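Long-range contacts in TetR-family transcriptional regulator (Streptomyces coelicolor, PDB 2G7L), which probably binds DNA as a dimer and regulates transcription in response to a small ligand, as TetR-family repressors do: residues L75-T81 and R126-R130; E87-E91 and L134-S138; A143-G148 and I221-V226; K151-D155 and S213-V218. All coordinates share one frame; numbering follows the deposited sequence.

Three of the contacts join helices; contact 1 lays a loop on helix 122-136. Contact 4 is the buried one, its centre about 12 Å from the centre of the chain; contacts 1, 2 and 3 are partly buried. Contacts 1 and 2 share helix 122-136: contact 1 sets leucine beside two arginine chains, contact 2 an indole against Arg-137 and Ser-138. Contacts 3 and 4 join helices 142-161 and 206-223, with contact 4 nested inside the loop closed by contact 3. Contact 4 packs leucines beside a carboxylate and a hydroxyl, whereas contact 3 has a hydrogen bond from a glutamine amide to a backbone carbonyl and a tryptophan face. Contacts 1, 3 and 4 also reach the second subunit.

Contact 1 of 4, residues L75-T81 and R126-R130; sequences LGEVDLT and RLVER
Apolar packing between Leu-80 and helix 122-136 carries this contact. CD1 of Leu-80 lies against the helix backbone, 3.2 Å from Arg-126 O, and its other methyl, CD2, meets Leu-127 CD1 at 4.0 Å, the two leucine side chains crossing at about a right angle. Val-78 CG2 adds a looser touch on the same Leu-127 CD1 (4.2 Å).

Arg-126 contributes through carbon and flat surface. Its guanidinium has Leu-80 CD1 over one face, 3.8 Å above its plane, with Gly-76 CA at its edge; a bend at chi3 (-23°) turns the group back toward the loop. Arg-130 runs past Leu-80 in the opposite direction, Arg-130 CG 4.1 Å from Leu-80 CD2, and its polar end lies by the Leu-80 and Thr-81 carbonyls. Arg-130 NE is 3.3 Å from Leu-80 O, at an angle too poor for a hydrogen bond. An alanine in place of Arg-130 would probably leave Leu-80 CB and CD2 without the cover of its CG.

Leu-127 also packs on Tyr-100 of helix 89-106. The loop that follows helix 63-74 lies against helix 122-136, at what is, as in other TetR-family regulators, probably the passage from the DNA-binding helices to the C-terminal domain.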
loop_
_atom_site.group_PDB
_atom_site.type_symbol
_atom_site.label_atom_id
_atom_site.label_comp_id
_atom_site.label_asym_id
_atom_site.label_seq_id
_atom_site.Cartn_x
_atom_site.Cartn_y
_atom_site.Cartn_z
ATOM N N LEU A 75 -9.480 1.221 -16.131
ATOM C CA LEU A 75 -8.869 2.563 -16.114
ATOM C C LEU A 75 -9.092 3.351 -17.404
ATOM O O LEU A 75 -8.640 4.492 -17.517
ATOM C CB LEU A 75 -7.349 2.457 -15.848
ATOM C CG LEU A 75 -6.835 2.617 -14.409
ATOM C CD1 LEU A 75 -7.915 2.402 -13.384
ATOM C CD2 LEU A 75 -5.626 1.741 -14.136
ATOM N N GLY A 76 -9.745 2.731 -18.399
ATOM C CA GLY A 76 -10.154 3.450 -19.596
ATOM C C GLY A 76 -11.302 4.400 -19.274
ATOM O O GLY A 76 -11.585 5.339 -20.042
ATOM N N GLU A 77 -11.967 4.171 -18.146
ATOM C CA GLU A 77 -13.081 5.032 -17.750
ATOM C C GLU A 77 -12.585 6.409 -17.239
ATOM O O GLU A 77 -13.154 7.450 -17.615
ATOM C CB GLU A 77 -14.030 4.328 -16.756
ATOM C CG GLU A 77 -13.554 4.316 -15.279
ATOM C CD GLU A 77 -14.349 3.341 -14.375
ATOM O OE1 GLU A 77 -13.989 2.110 -14.329
ATOM O OE2 GLU A 77 -15.297 3.831 -13.678
ATOM N N VAL A 78 -11.521 6.415 -16.424
ATOM C CA VAL A 78 -10.927 7.675 -15.901
ATOM C C VAL A 78 -10.635 8.804 -16.932
ATOM O O VAL A 78 -10.136 8.568 -18.053
ATOM C CB VAL A 78 -9.756 7.458 -14.804
ATOM C CG1 VAL A 78 -9.232 6.038 -14.754
ATOM C CG2 VAL A 78 -8.599 8.473 -14.949
ATOM N N ASP A 79 -10.993 10.024 -16.503
ATOM C CA ASP A 79 -10.917 11.272 -17.287
ATOM C C ASP A 79 -9.511 11.885 -17.295
ATOM O O ASP A 79 -9.076 12.492 -16.307
ATOM C CB ASP A 79 -11.918 12.321 -16.750
ATOM C CG ASP A 79 -12.912 11.754 -15.685
ATOM O OD1 ASP A 79 -13.839 12.519 -15.287
ATOM O OD2 ASP A 79 -12.791 10.580 -15.233
ATOM N N LEU A 80 -8.807 11.711 -18.410
ATOM C CA LEU A 80 -7.481 12.279 -18.624
ATOM C C LEU A 80 -7.557 13.567 -19.480
ATOM O O LEU A 80 -6.589 13.979 -20.149
ATOM C CB LEU A 80 -6.584 11.233 -19.286
ATOM C CG LEU A 80 -6.391 9.907 -18.539
ATOM C CD1 LEU A 80 -5.280 9.189 -19.191
ATOM C CD2 LEU A 80 -6.080 10.118 -17.072
ATOM N N THR A 81 -8.735 14.184 -19.435
ATOM C CA THR A 81 -9.083 15.397 -20.170
ATOM C C THR A 81 -9.286 16.549 -19.183
ATOM O O THR A 81 -8.703 17.634 -19.357
ATOM C CB THR A 81 -10.435 15.203 -20.937
ATOM O OG1 THR A 81 -11.437 14.653 -20.049
ATOM C CG2 THR A 81 -10.260 14.295 -22.159
ATOM N N ARG A 126 -1.300 5.693 -20.212
ATOM C CA ARG A 126 -1.955 6.977 -20.417
ATOM C C ARG A 126 -2.213 7.776 -19.135
ATOM O O ARG A 126 -2.070 9.013 -19.120
ATOM C CB ARG A 126 -3.281 6.837 -21.196
ATOM C CG ARG A 126 -3.056 6.712 -22.756
ATOM C CD ARG A 126 -4.410 6.647 -23.503
ATOM N NE ARG A 126 -5.493 6.170 -22.634
ATOM C CZ ARG A 126 -6.555 6.887 -22.245
ATOM N NH1 ARG A 126 -6.699 8.154 -22.662
ATOM N NH2 ARG A 126 -7.475 6.329 -21.427
ATOM N N LEU A 127 -2.686 7.078 -18.097
ATOM C CA LEU A 127 -2.711 7.646 -16.746
ATOM C C LEU A 127 -1.362 8.151 -16.346
ATOM O O LEU A 127 -1.267 9.284 -15.948
ATOM C CB LEU A 127 -3.192 6.637 -15.710
ATOM C CG LEU A 127 -3.248 7.148 -14.253
ATOM C CD1 LEU A 127 -4.505 7.998 -14.029
ATOM C CD2 LEU A 127 -3.331 5.873 -13.387
ATOM N N VAL A 128 -0.315 7.350 -16.435
ATOM C CA VAL A 128 0.984 7.848 -16.019
ATOM C C VAL A 128 1.485 9.047 -16.822
ATOM O O VAL A 128 1.987 10.000 -16.226
ATOM C CB VAL A 128 2.121 6.765 -15.576
ATOM C CG1 VAL A 128 1.632 5.313 -15.377
ATOM C CG2 VAL A 128 3.572 6.989 -16.135
ATOM N N GLU A 129 1.294 9.012 -18.158
ATOM C CA GLU A 129 1.731 10.107 -19.049
ATOM C C GLU A 129 1.087 11.423 -18.572
ATOM O O GLU A 129 1.730 12.417 -18.444
ATOM C CB GLU A 129 1.307 9.765 -20.520
ATOM C CG GLU A 129 1.398 10.934 -21.469
ATOM C CD GLU A 129 2.814 11.212 -21.820
ATOM O OE1 GLU A 129 3.639 10.321 -21.501
ATOM O OE2 GLU A 129 3.115 12.324 -22.391
ATOM N N ARG A 130 -0.198 11.388 -18.307
ATOM C CA ARG A 130 -0.954 12.515 -17.901
ATOM C C ARG A 130 -0.586 13.037 -16.486
ATOM O O ARG A 130 -0.626 14.234 -16.223
ATOM C CB ARG A 130 -2.415 12.079 -17.876
ATOM C CG ARG A 130 -3.414 13.188 -17.439
ATOM C CD ARG A 130 -3.343 14.425 -18.427
ATOM N NE ARG A 130 -4.402 15.386 -18.104
ATOM C CZ ARG A 130 -4.369 16.682 -18.433
ATOM N NH1 ARG A 130 -3.306 17.202 -19.082
ATOM N NH2 ARG A 130 -5.385 17.447 -18.059
#

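Contact 2 of 4, residues E87-E91 and L134-S138; sequences EDWRE and LLARS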
loop_
_atom_site.group_PDB
_atom_site.type_symbol
_atom_site.label_atom_id
_atom_site.label_comp_id
_atom_site.label_asym_id
_atom_site.label_seq_id
_atom_site.Cartn_x
_atom_site.Cartn_y
_atom_site.Cartn_z
ATOM N N GLU A 87 -7.787 25.845 -16.855
ATOM C CA GLU A 87 -6.474 25.201 -16.790
ATOM C C GLU A 87 -5.497 25.755 -15.713
ATOM O O GLU A 87 -4.946 26.903 -15.857
ATOM C CB GLU A 87 -5.793 25.176 -18.179
ATOM C CG GLU A 87 -4.362 25.825 -18.216
ATOM C CD GLU A 87 -3.367 25.086 -19.119
ATOM O OE1 GLU A 87 -2.130 25.199 -18.871
ATOM O OE2 GLU A 87 -3.819 24.384 -20.070
ATOM N N ASP A 88 -5.371 24.990 -14.610
ATOM C CA ASP A 88 -4.034 24.684 -14.030
ATOM C C ASP A 88 -3.824 23.483 -13.070
ATOM O O ASP A 88 -4.758 22.904 -12.493
ATOM C CB ASP A 88 -3.078 25.876 -13.760
ATOM C CG ASP A 88 -1.660 25.680 -14.468
ATOM O OD1 ASP A 88 -0.731 26.453 -14.167
ATOM O OD2 ASP A 88 -1.459 24.769 -15.328
ATOM N N TRP A 89 -2.538 23.157 -12.970
ATOM C CA TRP A 89 -2.052 21.796 -12.978
ATOM C C TRP A 89 -2.387 21.017 -11.710
ATOM O O TRP A 89 -2.739 19.838 -11.773
ATOM C CB TRP A 89 -0.550 21.823 -13.269
ATOM C CG TRP A 89 0.249 22.509 -12.178
ATOM C CD1 TRP A 89 0.686 23.817 -12.159
ATOM C CD2 TRP A 89 0.703 21.919 -10.952
ATOM N NE1 TRP A 89 1.404 24.059 -11.006
ATOM C CE2 TRP A 89 1.404 22.923 -10.236
ATOM C CE3 TRP A 89 0.588 20.635 -10.386
ATOM C CZ2 TRP A 89 1.970 22.685 -8.974
ATOM C CZ3 TRP A 89 1.132 20.415 -9.143
ATOM C CH2 TRP A 89 1.826 21.430 -8.450
ATOM N N ARG A 90 -2.337 21.703 -10.568
ATOM C CA ARG A 90 -2.426 21.059 -9.257
ATOM C C ARG A 90 -3.830 20.575 -9.009
ATOM O O ARG A 90 -4.044 19.469 -8.519
ATOM C CB ARG A 90 -1.951 22.020 -8.138
ATOM C CG ARG A 90 -1.955 21.389 -6.782
ATOM C CD ARG A 90 -1.145 22.157 -5.796
ATOM N NE ARG A 90 -1.312 21.609 -4.461
ATOM C CZ ARG A 90 -0.311 21.480 -3.587
ATOM N NH1 ARG A 90 0.919 21.877 -3.929
ATOM N NH2 ARG A 90 -0.539 20.978 -2.357
ATOM N N GLU A 91 -4.792 21.415 -9.348
ATOM C CA GLU A 91 -6.202 21.042 -9.221
ATOM C C GLU A 91 -6.635 19.894 -10.188
ATOM O O GLU A 91 -7.461 19.015 -9.828
ATOM C CB GLU A 91 -7.054 22.284 -9.473
ATOM C CG GLU A 91 -8.561 22.018 -9.633
ATOM C CD GLU A 91 -9.268 23.142 -10.418
ATOM O OE1 GLU A 91 -8.671 23.658 -11.408
ATOM O OE2 GLU A 91 -10.426 23.500 -10.033
ATOM N N LEU A 134 1.008 16.901 -15.902
ATOM C CA LEU A 134 0.471 17.832 -14.919
ATOM C C LEU A 134 1.498 18.128 -13.811
ATOM O O LEU A 134 1.811 19.284 -13.499
ATOM C CB LEU A 134 -0.800 17.243 -14.324
ATOM C CG LEU A 134 -2.011 17.212 -15.249
ATOM C CD1 LEU A 134 -3.228 16.623 -14.568
ATOM C CD2 LEU A 134 -2.415 18.641 -15.721
ATOM N N LEU A 135 2.035 17.081 -13.204
ATOM C CA LEU A 135 2.976 17.321 -12.124
ATOM C C LEU A 135 4.150 18.163 -12.576
ATOM O O LEU A 135 4.699 18.966 -11.822
ATOM C CB LEU A 135 3.455 15.987 -11.474
ATOM C CG LEU A 135 4.276 16.162 -10.175
ATOM C CD1 LEU A 135 3.548 17.029 -9.047
ATOM C CD2 LEU A 135 4.783 14.825 -9.652
ATOM N N ALA A 136 4.590 17.936 -13.799
ATOM C CA ALA A 136 5.771 18.630 -14.367
ATOM C C ALA A 136 5.598 20.208 -14.448
ATOM O O ALA A 136 6.597 20.939 -14.396
ATOM C CB ALA A 136 6.088 18.050 -15.774
ATOM N N ARG A 137 4.343 20.655 -14.529
ATOM C CA ARG A 137 3.977 22.078 -14.675
ATOM C C ARG A 137 4.337 22.834 -13.403
ATOM O O ARG A 137 4.501 24.061 -13.421
ATOM C CB ARG A 137 2.471 22.207 -15.026
ATOM C CG ARG A 137 2.132 21.554 -16.414
ATOM C CD ARG A 137 0.703 21.706 -17.006
ATOM N NE ARG A 137 0.667 21.198 -18.405
ATOM C CZ ARG A 137 -0.418 20.776 -19.066
ATOM N NH1 ARG A 137 -0.303 20.334 -20.305
ATOM N NH2 ARG A 137 -1.622 20.758 -18.506
ATOM N N SER A 138 4.473 22.083 -12.293
ATOM C CA SER A 138 4.891 22.649 -11.020
ATOM C C SER A 138 6.243 23.362 -11.191
ATOM O O SER A 138 6.598 24.168 -10.350
ATOM C CB SER A 138 5.063 21.512 -9.984
ATOM O OG SER A 138 6.279 20.774 -10.253
#
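Glu-87 faces the guanidinium of Arg-137 only at long range: OE1 is 4.5 Å from Arg-137 NH2 and lies well out of the guanidinium plane, with no N-H directed at the oxygen. Arg-137 is modelled in two conformers, so this charge pairing is tentative, as is the salt bridge its end makes with Glu-133. Asp-88, at the N-cap position of helix 89-106 but making no capping bond, brings OD2 to 4.1 Å from the aliphatic CD of Arg-137.

Trp-89 carries the contact. Its CG sits between the backbone N and the carbonyl carbon (chi1 65°), which lays the indole across the C-terminal part of segment 134-138. Trp-89 CB is 3.5 Å from both Leu-134 O and Arg-137 CB, while Ser-138 CB stands over the six-membered ring, 3.8 Å from its centroid and 26° off the normal, a CH-pi contact. The opposite face is covered by CB of Arg-90. This is helix packing within the bundle of a TetR-like C-terminal domain: the start of helix 89-106 closes on segment 134-138, and Trp-89 also touches Val-218 of helix 206-223.

Leu-135 CD1 reaches Trp-89 CZ3 at 4.2 Å. The serine facing the indole is held in turn, since Ser-138 OG donates to Leu-135 O at 2.9 Å, with a C=O...donor angle of 173°; that oxygen also accepts from Ser-138 N.

Contact 3 of 4, residues A143-G148 and I221-V226; sequences AQVAWG and ITRTPV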
loop_
_atom_site.group_PDB
_atom_site.type_symbol
_atom_site.label_atom_id
_atom_site.label_comp_id
_atom_site.label_asym_id
_atom_site.label_seq_id
_atom_site.Cartn_x
_atom_site.Cartn_y
_atom_site.Cartn_z
ATOM N N ALA A 143 13.635 14.744 -11.861
ATOM C CA ALA A 143 13.807 13.574 -10.995
ATOM C C ALA A 143 12.661 13.486 -9.988
ATOM O O ALA A 143 12.116 12.406 -9.726
ATOM C CB ALA A 143 15.136 13.601 -10.303
ATOM N N GLN A 144 12.236 14.645 -9.484
ATOM C CA GLN A 144 11.180 14.756 -8.491
ATOM C C GLN A 144 9.841 14.510 -9.108
ATOM O O GLN A 144 8.901 13.952 -8.463
ATOM C CB GLN A 144 11.200 16.133 -7.837
ATOM C CG GLN A 144 12.419 16.284 -6.949
ATOM C CD GLN A 144 12.792 17.748 -6.643
ATOM O OE1 GLN A 144 13.949 18.122 -6.776
ATOM N NE2 GLN A 144 11.833 18.532 -6.193
ATOM N N VAL A 145 9.676 14.937 -10.362
ATOM C CA VAL A 145 8.374 14.594 -10.987
ATOM C C VAL A 145 8.267 13.087 -11.337
ATOM O O VAL A 145 7.223 12.538 -11.217
ATOM C CB VAL A 145 7.805 15.642 -12.029
ATOM C CG1 VAL A 145 8.666 16.922 -12.210
ATOM C CG2 VAL A 145 7.144 15.047 -13.237
ATOM N N ALA A 146 9.382 12.470 -11.684
ATOM C CA ALA A 146 9.479 11.071 -12.061
ATOM C C ALA A 146 9.232 10.138 -10.846
ATOM O O ALA A 146 8.379 9.269 -10.936
ATOM C CB ALA A 146 10.911 10.811 -12.681
ATOM N N TRP A 147 9.961 10.351 -9.723
ATOM C CA TRP A 147 9.731 9.607 -8.484
ATOM C C TRP A 147 8.427 10.017 -7.815
ATOM O O TRP A 147 7.755 9.200 -7.160
ATOM C CB TRP A 147 10.938 9.734 -7.562
ATOM C CG TRP A 147 12.170 9.014 -8.064
ATOM C CD1 TRP A 147 12.411 8.604 -9.319
ATOM C CD2 TRP A 147 13.328 8.640 -7.287
ATOM N NE1 TRP A 147 13.701 8.013 -9.410
ATOM C CE2 TRP A 147 14.260 8.040 -8.161
ATOM C CE3 TRP A 147 13.649 8.735 -5.928
ATOM C CZ2 TRP A 147 15.505 7.529 -7.716
ATOM C CZ3 TRP A 147 14.869 8.262 -5.503
ATOM C CH2 TRP A 147 15.782 7.671 -6.385
ATOM N N GLY A 148 7.982 11.249 -8.049
ATOM C CA GLY A 148 6.763 11.709 -7.446
ATOM C C GLY A 148 5.494 11.053 -7.935
ATOM O O GLY A 148 4.573 10.771 -7.178
ATOM N N ILE A 221 6.964 16.441 -2.594
ATOM C CA ILE A 221 7.622 16.087 -3.870
ATOM C C ILE A 221 8.311 17.325 -4.500
ATOM O O ILE A 221 9.501 17.281 -4.885
ATOM C CB ILE A 221 6.628 15.467 -4.868
ATOM C CG1 ILE A 221 6.210 14.045 -4.416
ATOM C CG2 ILE A 221 7.221 15.471 -6.343
ATOM C CD1 ILE A 221 4.875 13.621 -5.026
ATOM N N THR A 222 7.579 18.437 -4.554
ATOM C CA THR A 222 8.122 19.640 -5.236
ATOM C C THR A 222 9.313 20.221 -4.488
ATOM O O THR A 222 10.198 20.809 -5.118
ATOM C CB THR A 222 7.079 20.711 -5.478
ATOM O OG1 THR A 222 6.444 21.069 -4.237
ATOM C CG2 THR A 222 5.997 20.210 -6.460
ATOM N N ARG A 223 9.406 19.971 -3.168
ATOM C CA ARG A 223 10.471 20.572 -2.418
ATOM C C ARG A 223 11.634 19.719 -2.015
ATOM O O ARG A 223 12.632 20.228 -1.513
ATOM C CB ARG A 223 9.936 21.437 -1.302
ATOM C CG ARG A 223 9.595 20.785 -0.074
ATOM C CD ARG A 223 8.276 21.392 0.432
ATOM N NE ARG A 223 7.885 22.613 -0.275
ATOM C CZ ARG A 223 6.857 23.399 0.070
ATOM N NH1 ARG A 223 6.093 23.118 1.123
ATOM N NH2 ARG A 223 6.581 24.486 -0.659
ATOM N N THR A 224 11.584 18.437 -2.342
ATOM C CA THR A 224 12.639 17.516 -1.894
ATOM C C THR A 224 13.434 16.979 -3.056
ATOM O O THR A 224 12.920 16.222 -3.836
ATOM C CB THR A 224 12.038 16.289 -1.108
ATOM O OG1 THR A 224 11.105 16.722 -0.110
ATOM C CG2 THR A 224 13.116 15.489 -0.481
ATOM N N PRO A 225 14.699 17.380 -3.187
ATOM C CA PRO A 225 15.604 16.844 -4.210
ATOM C C PRO A 225 15.819 15.326 -4.087
ATOM O O PRO A 225 15.872 14.783 -2.953
ATOM C CB PRO A 225 16.925 17.557 -3.913
ATOM C CG PRO A 225 16.527 18.805 -3.223
ATOM C CD PRO A 225 15.349 18.438 -2.379
ATOM N N VAL A 226 15.919 14.656 -5.244
ATOM C CA VAL A 226 16.347 13.288 -5.281
ATOM C C VAL A 226 17.855 13.139 -5.304
ATOM O O VAL A 226 18.546 13.684 -6.188
ATOM C CB VAL A 226 15.497 12.312 -6.227
ATOM C CG1 VAL A 226 14.293 12.925 -6.737
ATOM C CG2 VAL A 226 16.294 11.586 -7.201
#
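Helix 142-161 meets the C-terminal end of helix 206-223 and the extended residues after it, the backbones coming nearest at Gly-148 and Ile-221, whose CA atoms are 5.7 Å apart. The two helices belong to the TetR-like C-terminal domain, and here they also border the second subunit: Trp-147 makes a cation-pi contact with Arg-209 of that subunit.

Gln-144 reaches across to the helix end. Its chain, extended beyond CG (chi2 160°), carries the amide to the last turn, where NE2 donates to Ile-221 O at 3.0 Å. The N-H...O angle is 147°; the donor lies in the carbonyl plane, while the oxygen is tilted from the glutamine's amide plane. Gln-144 CG lies 3.2 Å from Thr-224 O, and Gln-144 OE1 comes to 3.3 Å from Pro-225 CA. An alanine at Gln-144 would probably leave Ile-221 O without this donor and open a gap beside Thr-224 O.

Ile-221 CD1 rests 3.6 Å from Gly-148 O. Val-226 packs against helix 142-161, its CG1 lying 3.7 Å from Ala-143 CB. Its CG2 stands over the face of Trp-147, 3.9 Å from the six-membered ring centroid and only 5° off the normal.

Contact 4 of 4, residues K151-D155 and S213-V218; sequences KLLQD and SFDVLV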
loop_
_atom_site.group_PDB
_atom_site.type_symbol
_atom_site.label_atom_id
_atom_site.label_comp_id
_atom_site.label_asym_id
_atom_site.label_seq_id
_atom_site.Cartn_x
_atom_site.Cartn_y
_atom_site.Cartn_z
ATOM N N LYS A 151 4.969 7.777 -6.299
ATOM C CA LYS A 151 4.490 7.992 -4.929
ATOM C C LYS A 151 3.062 8.408 -4.859
ATOM O O LYS A 151 2.340 7.919 -4.008
ATOM C CB LYS A 151 5.366 9.040 -4.186
ATOM C CG LYS A 151 6.622 8.365 -3.624
ATOM C CD LYS A 151 7.933 8.647 -4.367
ATOM C CE LYS A 151 8.986 7.380 -4.448
ATOM N NZ LYS A 151 9.027 6.941 -5.945
ATOM N N LEU A 152 2.626 9.340 -5.722
ATOM C CA LEU A 152 1.171 9.700 -5.777
ATOM C C LEU A 152 0.266 8.509 -6.166
ATOM O O LEU A 152 -0.848 8.332 -5.663
ATOM C CB LEU A 152 0.971 10.843 -6.763
ATOM C CG LEU A 152 1.447 12.242 -6.396
ATOM C CD1 LEU A 152 1.603 13.068 -7.659
ATOM C CD2 LEU A 152 0.498 12.868 -5.268
ATOM N N LEU A 153 0.760 7.651 -7.050
ATOM C CA LEU A 153 -0.043 6.488 -7.455
ATOM C C LEU A 153 -0.060 5.433 -6.342
ATOM O O LEU A 153 -1.129 4.886 -6.005
ATOM C CB LEU A 153 0.485 5.893 -8.800
ATOM C CG LEU A 153 0.116 6.736 -10.064
ATOM C CD1 LEU A 153 0.824 6.280 -11.340
ATOM C CD2 LEU A 153 -1.362 6.789 -10.234
ATOM N N GLN A 154 1.129 5.124 -5.821
ATOM C CA GLN A 154 1.238 4.145 -4.737
ATOM C C GLN A 154 0.396 4.532 -3.526
ATOM O O GLN A 154 -0.158 3.698 -2.875
ATOM C CB GLN A 154 2.670 3.969 -4.289
ATOM C CG GLN A 154 2.803 2.711 -3.366
ATOM C CD GLN A 154 4.074 2.741 -2.644
ATOM O OE1 GLN A 154 5.047 2.159 -3.073
ATOM N NE2 GLN A 154 4.112 3.502 -1.559
ATOM N N ASP A 155 0.321 5.813 -3.237
ATOM C CA ASP A 155 -0.420 6.340 -2.087
ATOM C C ASP A 155 -1.926 6.122 -2.259
ATOM O O ASP A 155 -2.607 5.687 -1.309
ATOM C CB ASP A 155 -0.079 7.827 -1.934
ATOM C CG ASP A 155 -0.963 8.549 -0.887
ATOM O OD1 ASP A 155 -0.924 8.139 0.323
ATOM O OD2 ASP A 155 -1.673 9.517 -1.286
ATOM N N SER A 213 -3.381 13.818 2.189
ATOM C CA SER A 213 -2.056 13.333 1.735
ATOM C C SER A 213 -1.655 13.744 0.301
ATOM O O SER A 213 -0.443 13.797 -0.086
ATOM C CB SER A 213 -1.912 11.836 1.932
ATOM O OG SER A 213 -2.782 11.171 1.096
ATOM N N PHE A 214 -2.645 14.029 -0.517
ATOM C CA PHE A 214 -2.342 14.627 -1.828
ATOM C C PHE A 214 -1.484 15.906 -1.678
ATOM O O PHE A 214 -0.363 16.040 -2.233
ATOM C CB PHE A 214 -3.653 14.925 -2.604
ATOM C CG PHE A 214 -3.410 15.713 -3.878
ATOM C CD1 PHE A 214 -3.055 15.062 -5.054
ATOM C CD2 PHE A 214 -3.444 17.104 -3.882
ATOM C CE1 PHE A 214 -2.771 15.824 -6.232
ATOM C CE2 PHE A 214 -3.158 17.856 -5.059
ATOM C CZ PHE A 214 -2.842 17.205 -6.217
ATOM N N ASP A 215 -1.997 16.841 -0.887
ATOM C CA ASP A 215 -1.203 18.077 -0.527
ATOM C C ASP A 215 0.103 17.777 0.159
ATOM O O ASP A 215 1.129 18.305 -0.217
ATOM C CB ASP A 215 -2.076 18.987 0.350
ATOM C CG ASP A 215 -3.199 19.616 -0.444
ATOM O OD1 ASP A 215 -2.879 20.001 -1.589
ATOM O OD2 ASP A 215 -4.355 19.740 0.059
ATOM N N VAL A 216 0.101 16.850 1.109
ATOM C CA VAL A 216 1.355 16.492 1.772
ATOM C C VAL A 216 2.356 16.033 0.748
ATOM O O VAL A 216 3.555 16.402 0.765
ATOM C CB VAL A 216 1.106 15.317 2.843
ATOM C CG1 VAL A 216 2.364 14.763 3.349
ATOM C CG2 VAL A 216 0.232 15.788 3.916
ATOM N N LEU A 217 1.876 15.165 -0.156
ATOM C CA LEU A 217 2.798 14.566 -1.110
ATOM C C LEU A 217 3.242 15.588 -2.124
ATOM O O LEU A 217 4.439 15.679 -2.446
ATOM C CB LEU A 217 2.097 13.365 -1.807
ATOM C CG LEU A 217 2.185 12.100 -0.918
ATOM C CD1 LEU A 217 1.181 11.137 -1.390
ATOM C CD2 LEU A 217 3.612 11.493 -1.091
ATOM N N VAL A 218 2.301 16.345 -2.666
ATOM C CA VAL A 218 2.720 17.401 -3.700
ATOM C C VAL A 218 3.725 18.421 -3.131
ATOM O O VAL A 218 4.868 18.669 -3.664
ATOM C CB VAL A 218 1.440 18.052 -4.334
ATOM C CG1 VAL A 218 1.827 19.117 -5.309
ATOM C CG2 VAL A 218 0.679 16.934 -5.133
#
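Asp-155 turns its CG anti to the backbone N (chi1 171°), while Leu-217 holds CG anti to its carbonyl carbon (chi1 -82°); together these settings bring the carboxylate and the leucine methyl CD1 against each other between the helices. OD2 of Asp-155 is 3.3 Å from Leu-217 CD1, the two side chains crossing at a slant. Ser-213 OG also approaches Asp-155 OD2, at 3.1 Å, but the hydroxyl could equally turn its hydrogen elsewhere, so the bond is not certain.

The apolar half is centred on Leu-152. Its CD2 methyl lies among three residues of helix 206-223: Leu-217 CB at 3.8 Å, Val-218 CG2 at 4.1 Å and Phe-214 CD1 at 4.2 Å. Leu-152 and Leu-217 run past each other in opposite directions.

The short helical segments are close to antiparallel, with an angle of 157° between their directions and axes 10.6 Å apart, as two packed helices of the TetR-like C-terminal domain. Leu-152 and Phe-214 both continue onto Leu-97 of helix 89-106, so the contact is part of the domain's interior. Toward the second subunit, Lys-151 packs on Trp-212 of that chain and Asp-155 on its Gln-154, consistent with the helical dimer interface of this family.

The chemistry is thus divided: aliphatic and aromatic carbon faces helix 89-106, whereas a carboxylate and a hydroxyl meet at the Ser-213 end, where an oxygen pressed by Leu-217 CD1 would be likely to rely on Ser-213 or on partners at the subunit boundary.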